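Local coordinates for alcohol dehydrogenase superfamily protein (Novosphingobium aromaticivorans, PDB 3GAZ) that probably acts as an NADP-dependent oxidoreductase of the medium-chain alcohol dehydrogenase superfamily, at residues G216-Y221 and A235-G240; G240-C245 and A261-V266. One frame throughout, in Å; residues are numbered along the deposited sequence.

Contact 1 (G216-Y221 and A235-G240); sequences GFDLVY and AVKRFG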
ATOM      1  N   GLY A 216     -16.120  39.846   0.685  1.00 17.64           N
ATOM      2  CA  GLY A 216     -15.718  38.474   0.444  1.00 14.79           C
ATOM      3  C   GLY A 216     -15.717  37.771   1.787  1.00 12.80           C
ATOM      4  O   GLY A 216     -16.064  38.377   2.802  1.00 14.44           O
ATOM      5  N   PHE A 217     -15.313  36.505   1.805  1.00 13.47           N
ATOM      6  CA  PHE A 217     -15.297  35.710   3.033  1.00 14.67           C
ATOM      7  C   PHE A 217     -13.879  35.470   3.570  1.00 14.28           C
ATOM      8  O   PHE A 217     -12.940  35.306   2.796  1.00 13.15           O
ATOM      9  CB  PHE A 217     -15.965  34.356   2.766  1.00 14.60           C
ATOM     10  CG  PHE A 217     -17.349  34.461   2.182  1.00 16.33           C
ATOM     11  CD1 PHE A 217     -18.474  34.436   3.005  1.00 17.33           C
ATOM     12  CD2 PHE A 217     -17.529  34.599   0.809  1.00 14.41           C
ATOM     13  CE1 PHE A 217     -19.757  34.548   2.464  1.00 16.94           C
ATOM     14  CE2 PHE A 217     -18.805  34.711   0.261  1.00 17.07           C
ATOM     15  CZ  PHE A 217     -19.920  34.686   1.089  1.00 15.86           C
ATOM     16  N   ASP A 218     -13.734  35.437   4.896  1.00 14.69           N
ATOM     17  CA  ASP A 218     -12.425  35.197   5.509  1.00 15.51           C
ATOM     18  C   ASP A 218     -11.868  33.832   5.103  1.00 15.56           C
ATOM     19  O   ASP A 218     -10.667  33.680   4.858  1.00 14.19           O
ATOM     20  CB  ASP A 218     -12.514  35.224   7.037  1.00 14.83           C
ATOM     21  CG  ASP A 218     -12.951  36.567   7.586  1.00 17.91           C
ATOM     22  OD1 ASP A 218     -12.401  37.601   7.151  1.00 17.23           O
ATOM     23  OD2 ASP A 218     -13.836  36.583   8.467  1.00 15.46           O
ATOM     24  N   LEU A 219     -12.752  32.840   5.036  1.00 14.09           N
ATOM     25  CA  LEU A 219     -12.349  31.479   4.693  1.00 15.35           C
ATOM     26  C   LEU A 219     -13.296  30.817   3.694  1.00 14.43           C
ATOM     27  O   LEU A 219     -14.511  30.854   3.868  1.00 16.63           O
ATOM     28  CB  LEU A 219     -12.290  30.641   5.978  1.00 13.29           C
ATOM     29  CG  LEU A 219     -11.909  29.160   5.910  1.00 15.87           C
ATOM     30  CD1 LEU A 219     -10.530  28.990   5.269  1.00 13.77           C
ATOM     31  CD2 LEU A 219     -11.912  28.595   7.331  1.00 16.45           C
ATOM     32  N   VAL A 220     -12.737  30.224   2.640  1.00 14.49           N
ATOM     33  CA  VAL A 220     -13.547  29.528   1.640  1.00 12.26           C
ATOM     34  C   VAL A 220     -13.089  28.076   1.513  1.00 12.92           C
ATOM     35  O   VAL A 220     -11.914  27.810   1.259  1.00 11.83           O
ATOM     36  CB  VAL A 220     -13.436  30.177   0.244  1.00 12.28           C
ATOM     37  CG1 VAL A 220     -14.295  29.395  -0.756  1.00  9.40           C
ATOM     38  CG2 VAL A 220     -13.890  31.641   0.296  1.00  7.43           C
ATOM     39  N   TYR A 221     -14.011  27.135   1.697  1.00 13.41           N
ATOM     40  CA  TYR A 221     -13.656  25.728   1.572  1.00 14.00           C
ATOM     41  C   TYR A 221     -14.276  25.124   0.318  1.00 14.84           C
ATOM     42  O   TYR A 221     -15.490  24.945   0.233  1.00 13.75           O
ATOM     43  CB  TYR A 221     -14.112  24.922   2.796  1.00 15.75           C
ATOM     44  CG  TYR A 221     -13.398  23.584   2.929  1.00 15.16           C
ATOM     45  CD1 TYR A 221     -13.222  22.752   1.822  1.00 17.25           C
ATOM     46  CD2 TYR A 221     -12.895  23.158   4.155  1.00 14.01           C
ATOM     47  CE1 TYR A 221     -12.558  21.527   1.932  1.00 15.94           C
ATOM     48  CE2 TYR A 221     -12.229  21.932   4.278  1.00 15.06           C
ATOM     49  CZ  TYR A 221     -12.064  21.124   3.161  1.00 15.43           C
ATOM     50  OH  TYR A 221     -11.405  19.918   3.266  1.00 14.24           O
ATOM     51  N   ALA A 235     -14.365  34.559  -4.393  1.00 16.75           N
ATOM     52  CA  ALA A 235     -15.154  34.889  -3.206  1.00 14.20           C
ATOM     53  C   ALA A 235     -14.363  35.216  -1.938  1.00 14.14           C
ATOM     54  O   ALA A 235     -14.911  35.796  -1.000  1.00 13.84           O
ATOM     55  CB  ALA A 235     -16.124  33.746  -2.912  1.00 16.16           C
ATOM     56  N   VAL A 236     -13.085  34.847  -1.900  1.00 14.45           N
ATOM     57  CA  VAL A 236     -12.266  35.088  -0.713  1.00 14.15           C
ATOM     58  C   VAL A 236     -11.947  36.568  -0.479  1.00 16.54           C
ATOM     59  O   VAL A 236     -11.755  37.334  -1.423  1.00 15.65           O
ATOM     60  CB  VAL A 236     -10.942  34.261  -0.778  1.00 14.97           C
ATOM     61  CG1 VAL A 236     -10.002  34.838  -1.831  1.00 16.46           C
ATOM     62  CG2 VAL A 236     -10.278  34.217   0.591  1.00 15.66           C
ATOM     63  N   LYS A 237     -11.908  36.956   0.795  1.00 17.38           N
ATOM     64  CA  LYS A 237     -11.615  38.328   1.206  1.00 19.83           C
ATOM     65  C   LYS A 237     -10.118  38.588   1.069  1.00 18.95           C
ATOM     66  O   LYS A 237      -9.331  37.648   1.035  1.00 19.88           O
ATOM     67  CB  LYS A 237     -12.049  38.526   2.666  1.00 19.87           C
ATOM     68  CG  LYS A 237     -11.732  39.889   3.269  1.00 23.77           C
ATOM     69  CD  LYS A 237     -12.149  39.958   4.742  1.00 25.16           C
ATOM     70  CE  LYS A 237     -13.660  39.809   4.911  1.00 25.93           C
ATOM     71  NZ  LYS A 237     -14.091  39.766   6.342  1.00 24.93           N
ATOM     72  N   ARG A 238      -9.729  39.858   0.974  1.00 18.50           N
ATOM     73  CA  ARG A 238      -8.316  40.214   0.866  1.00 18.34           C
ATOM     74  C   ARG A 238      -7.612  39.691   2.110  1.00 16.65           C
ATOM     75  O   ARG A 238      -8.118  39.846   3.218  1.00 17.23           O
ATOM     76  CB  ARG A 238      -8.148  41.738   0.768  1.00 18.66           C
ATOM     77  CG  ARG A 238      -6.705  42.229   0.884  1.00 18.53           C
ATOM     78  CD  ARG A 238      -6.637  43.718   0.577  1.00 22.52           C
ATOM     79  NE  ARG A 238      -7.184  43.974  -0.752  1.00 27.14           N
ATOM     80  CZ  ARG A 238      -6.605  43.573  -1.880  1.00 28.17           C
ATOM     81  NH1 ARG A 238      -5.454  42.913  -1.838  1.00 27.92           N
ATOM     82  NH2 ARG A 238      -7.196  43.797  -3.046  1.00 28.69           N
ATOM     83  N   PHE A 239      -6.449  39.075   1.917  1.00 16.64           N
ATOM     84  CA  PHE A 239      -5.673  38.489   3.010  1.00 17.55           C
ATOM     85  C   PHE A 239      -6.367  37.219   3.516  1.00 17.94           C
ATOM     86  O   PHE A 239      -5.924  36.603   4.489  1.00 18.53           O
ATOM     87  CB  PHE A 239      -5.517  39.467   4.186  1.00 19.91           C
ATOM     88  CG  PHE A 239      -4.919  40.798   3.811  1.00 22.01           C
ATOM     89  CD1 PHE A 239      -3.789  40.873   3.001  1.00 20.71           C
ATOM     90  CD2 PHE A 239      -5.479  41.979   4.291  1.00 21.87           C
ATOM     91  CE1 PHE A 239      -3.225  42.103   2.675  1.00 21.49           C
ATOM     92  CE2 PHE A 239      -4.921  43.216   3.974  1.00 22.61           C
ATOM     93  CZ  PHE A 239      -3.793  43.277   3.162  1.00 22.80           C
ATOM     94  N   GLY A 240      -7.454  36.837   2.849  1.00 17.11           N
ATOM     95  CA  GLY A 240      -8.201  35.648   3.239  1.00 17.54           C
ATOM     96  C   GLY A 240      -7.520  34.326   2.925  1.00 16.32           C
ATOM     97  O   GLY A 240      -6.414  34.296   2.382  1.00 13.76           O
TER
HETATM   98  O   HOH W   1     -16.392  38.636   5.535  1.00 17.54           O
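Phe217 and Val236 pair as a one-residue parallel bridge, held by two backbone hydrogen bonds. Phe217 N donates to Ala235 O (2.9 Å), in the carbonyl plane. Lys237 N donates to Phe217 O (2.8 Å) from above the carbonyl plane. Both the N-H and the C=O of Phe217 are therefore gripped by the chain leaving helix 227-235. After the bridge, a type II turn, closed by Gly240 N to Lys237 O (2.7 Å), leads into strand 240-244.

The charged interaction lies beside this bridge. Asp218 and Lys237 run side by side, and NZ of Lys237 reaches OD1 of Asp218 at 2.9 Å in a salt bridge. The ammonium meets the carboxylate from 42° above its plane. A bend at chi3 (-64°) turns the otherwise extended lysine chain back to this oxygen. A water accepts from Lys237 NZ and donates to Gly216 O, so the ammonium also ties to the backbone.

Apolar contacts flank the bridge. Val220 CG2 touches Val236 CB (4.1 Å), and Phe217 CD2 touches Ala235 CB (4.1 Å).

The contact lies within the beta-alpha-beta unit of strand 217-222, helix 227-235 and strand 240-244 in the Rossmann-type sheet. The Phe217 ring packs against Phe179, helix 204-212 and strand 153-157. Val220 and Val236 both lean on Val242 of strand 240-244.

Contact 2 (G240-C245 and A261-V266); sequences GHVVSC and ATYSGV
His241 and Ser264 are joined by a hydrogen bond between NE2 and OG (2.7 Å). Either atom could be the donor. With chi1 at -163°, the His241 ring swings away from its own backbone N and over toward the neighbouring strand. OG of Ser264 meets the ring near its plane. Thr262 CG2 lies over one face, 4.2 Å from the ring centroid, in a CH-pi contact. The imidazole is thus held at its edge and on a face.

The backbones form a parallel ladder. Thr262 N donates to Gly240 O, and Val242 N donates to Thr262 O at 2.7 Å. Ser264 N then donates to Val242 O at 2.9 Å. Ser244 N to Ser264 O is longer, at 3.3 Å. Val266 N to Ser244 O is weak, with an angle of 122°, where the strands end. His241 and Val243 use their backbones on the other side, toward strand 217-222.

On the face carrying Val242 and Ser244, Tyr263 lies across Val242, with CD1 4.0 Å from Val242 CG1. Its ring edge reaches Ser244 CB, which is 3.7 Å from Tyr263 OH. The hydroxyl of Ser244 is occupied by Asp222 OD2 and Leu246 N. Leu229 of helix 227-235 touches both Val242 and Tyr263.

Strand 240-244, helix 254-258 and strand 262-265 form a beta-alpha-beta unit. It supplies the last two strands of the six-stranded parallel sheet of the Rossmann-type domain, the nucleotide-binding fold of this superfamily.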
ATOM      1  N   GLY A 240      -7.454  36.837   2.849  1.00 17.11           N
ATOM      2  CA  GLY A 240      -8.201  35.648   3.239  1.00 17.54           C
ATOM      3  C   GLY A 240      -7.520  34.326   2.925  1.00 16.32           C
ATOM      4  O   GLY A 240      -6.414  34.296   2.382  1.00 13.76           O
ATOM      5  N   HIS A 241      -8.194  33.223   3.250  1.00 16.44           N
ATOM      6  CA  HIS A 241      -7.643  31.889   3.029  1.00 14.63           C
ATOM      7  C   HIS A 241      -8.628  30.975   2.309  1.00 14.87           C
ATOM      8  O   HIS A 241      -9.807  30.919   2.651  1.00 14.37           O
ATOM      9  CB  HIS A 241      -7.261  31.271   4.382  1.00 15.64           C
ATOM     10  CG  HIS A 241      -6.326  30.100   4.290  1.00 18.91           C
ATOM     11  ND1 HIS A 241      -5.610  29.639   5.374  1.00 18.08           N
ATOM     12  CD2 HIS A 241      -5.992  29.295   3.251  1.00 18.11           C
ATOM     13  CE1 HIS A 241      -4.873  28.605   5.008  1.00 17.59           C
ATOM     14  NE2 HIS A 241      -5.086  28.375   3.725  1.00 17.56           N
ATOM     15  N   VAL A 242      -8.132  30.255   1.311  1.00 13.40           N
ATOM     16  CA  VAL A 242      -8.950  29.317   0.553  1.00 13.90           C
ATOM     17  C   VAL A 242      -8.345  27.918   0.693  1.00 15.05           C
ATOM     18  O   VAL A 242      -7.138  27.748   0.547  1.00 16.95           O
ATOM     19  CB  VAL A 242      -8.991  29.694  -0.950  1.00 11.54           C
ATOM     20  CG1 VAL A 242      -9.711  28.604  -1.749  1.00 11.13           C
ATOM     21  CG2 VAL A 242      -9.703  31.041  -1.132  1.00  9.07           C
ATOM     22  N   VAL A 243      -9.169  26.925   1.010  1.00 15.60           N
ATOM     23  CA  VAL A 243      -8.662  25.559   1.121  1.00 16.06           C
ATOM     24  C   VAL A 243      -9.492  24.658   0.210  1.00 15.81           C
ATOM     25  O   VAL A 243     -10.665  24.936  -0.056  1.00 14.75           O
ATOM     26  CB  VAL A 243      -8.724  25.022   2.582  1.00 17.27           C
ATOM     27  CG1 VAL A 243      -7.986  25.971   3.520  1.00 16.02           C
ATOM     28  CG2 VAL A 243     -10.169  24.854   3.025  1.00 16.67           C
ATOM     29  N   SER A 244      -8.878  23.592  -0.285  1.00 15.11           N
ATOM     30  CA  SER A 244      -9.580  22.662  -1.158  1.00 15.99           C
ATOM     31  C   SER A 244      -9.105  21.243  -0.922  1.00 17.04           C
ATOM     32  O   SER A 244      -7.943  21.017  -0.579  1.00 16.41           O
ATOM     33  CB  SER A 244      -9.348  23.025  -2.629  1.00 15.94           C
ATOM     34  OG  SER A 244      -9.901  22.037  -3.486  1.00 16.10           O
ATOM     35  N   CYS A 245     -10.013  20.288  -1.098  1.00 18.42           N
ATOM     36  CA  CYS A 245      -9.672  18.882  -0.937  1.00 19.08           C
ATOM     37  C   CYS A 245      -9.755  18.194  -2.301  1.00 19.21           C
ATOM     38  O   CYS A 245      -9.767  16.971  -2.395  1.00 17.35           O
ATOM     39  CB  CYS A 245     -10.606  18.209   0.077  1.00 16.47           C
ATOM     40  SG  CYS A 245     -12.371  18.348  -0.269  1.00 17.30           S
ATOM     41  N   ALA A 261      -3.994  36.993  -0.966  1.00 14.38           N
ATOM     42  CA  ALA A 261      -4.630  35.905  -0.240  1.00 13.09           C
ATOM     43  C   ALA A 261      -3.796  34.632  -0.178  1.00 13.87           C
ATOM     44  O   ALA A 261      -2.722  34.542  -0.775  1.00 12.88           O
ATOM     45  CB  ALA A 261      -5.990  35.610  -0.862  1.00 13.51           C
ATOM     46  N   THR A 262      -4.322  33.638   0.531  1.00 13.74           N
ATOM     47  CA  THR A 262      -3.627  32.373   0.711  1.00 14.24           C
ATOM     48  C   THR A 262      -4.476  31.149   0.347  1.00 14.95           C
ATOM     49  O   THR A 262      -5.699  31.167   0.488  1.00 14.02           O
ATOM     50  CB  THR A 262      -3.152  32.255   2.179  1.00 15.63           C
ATOM     51  OG1 THR A 262      -2.319  33.379   2.503  1.00 11.84           O
ATOM     52  CG2 THR A 262      -2.367  30.980   2.388  1.00 15.70           C
ATOM     53  N   TYR A 263      -3.811  30.095  -0.126  1.00 13.89           N
ATOM     54  CA  TYR A 263      -4.469  28.842  -0.504  1.00 14.30           C
ATOM     55  C   TYR A 263      -3.716  27.648   0.094  1.00 14.69           C
ATOM     56  O   TYR A 263      -2.489  27.646   0.140  1.00 13.90           O
ATOM     57  CB  TYR A 263      -4.511  28.694  -2.032  1.00 12.36           C
ATOM     58  CG  TYR A 263      -4.878  27.293  -2.490  1.00 13.38           C
ATOM     59  CD1 TYR A 263      -6.196  26.840  -2.440  1.00 12.85           C
ATOM     60  CD2 TYR A 263      -3.890  26.397  -2.903  1.00 14.23           C
ATOM     61  CE1 TYR A 263      -6.523  25.524  -2.791  1.00 14.12           C
ATOM     62  CE2 TYR A 263      -4.200  25.081  -3.245  1.00 12.13           C
ATOM     63  CZ  TYR A 263      -5.515  24.651  -3.187  1.00 15.66           C
ATOM     64  OH  TYR A 263      -5.816  23.347  -3.509  1.00 13.82           O
ATOM     65  N   SER A 264      -4.452  26.640   0.554  1.00 15.14           N
ATOM     66  CA  SER A 264      -3.835  25.437   1.120  1.00 14.12           C
ATOM     67  C   SER A 264      -4.539  24.205   0.577  1.00 14.52           C
ATOM     68  O   SER A 264      -5.759  24.197   0.416  1.00 13.32           O
ATOM     69  CB  SER A 264      -3.938  25.424   2.649  1.00 15.44           C
ATOM     70  OG  SER A 264      -3.231  26.498   3.235  1.00 13.91           O
ATOM     71  N   GLY A 265      -3.768  23.159   0.295  1.00 15.37           N
ATOM     72  CA  GLY A 265      -4.362  21.937  -0.214  1.00 13.94           C
ATOM     73  C   GLY A 265      -4.657  20.964   0.911  1.00 15.58           C
ATOM     74  O   GLY A 265      -4.068  21.059   1.987  1.00 15.91           O
ATOM     75  N   VAL A 266      -5.572  20.030   0.668  1.00 15.99           N
ATOM     76  CA  VAL A 266      -5.929  19.024   1.667  1.00 17.13           C
ATOM     77  C   VAL A 266      -5.856  17.647   1.014  1.00 18.45           C
ATOM     78  O   VAL A 266      -6.425  17.435  -0.056  1.00 19.55           O
ATOM     79  CB  VAL A 266      -7.365  19.232   2.211  1.00 16.72           C
ATOM     80  CG1 VAL A 266      -7.712  18.120   3.204  1.00 18.78           C
ATOM     81  CG2 VAL A 266      -7.476  20.592   2.890  1.00 18.99           C
TER

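Gly240 belongs to both contacts, ending the turn of contact 1 and starting the inner strand of contact 2. Both contacts reach the same parallel sheet, where strands 217-222 and 240-244 are neighbours. Probable hydrogen bonds from His241 N to Asp218 O and from Val243 N to Val220 O join them directly. Contact 1 is mostly buried. It is a short bridge at the start of a strand, with a salt bridge at its partly exposed side. Contact 2 is a full strand pair at the sheet's outer edge within this chain. Strand 240-244 is buried there apart from His241, which is partly exposed. The 261-265 side is more exposed, and the polar side-chain link is a histidine-serine bond.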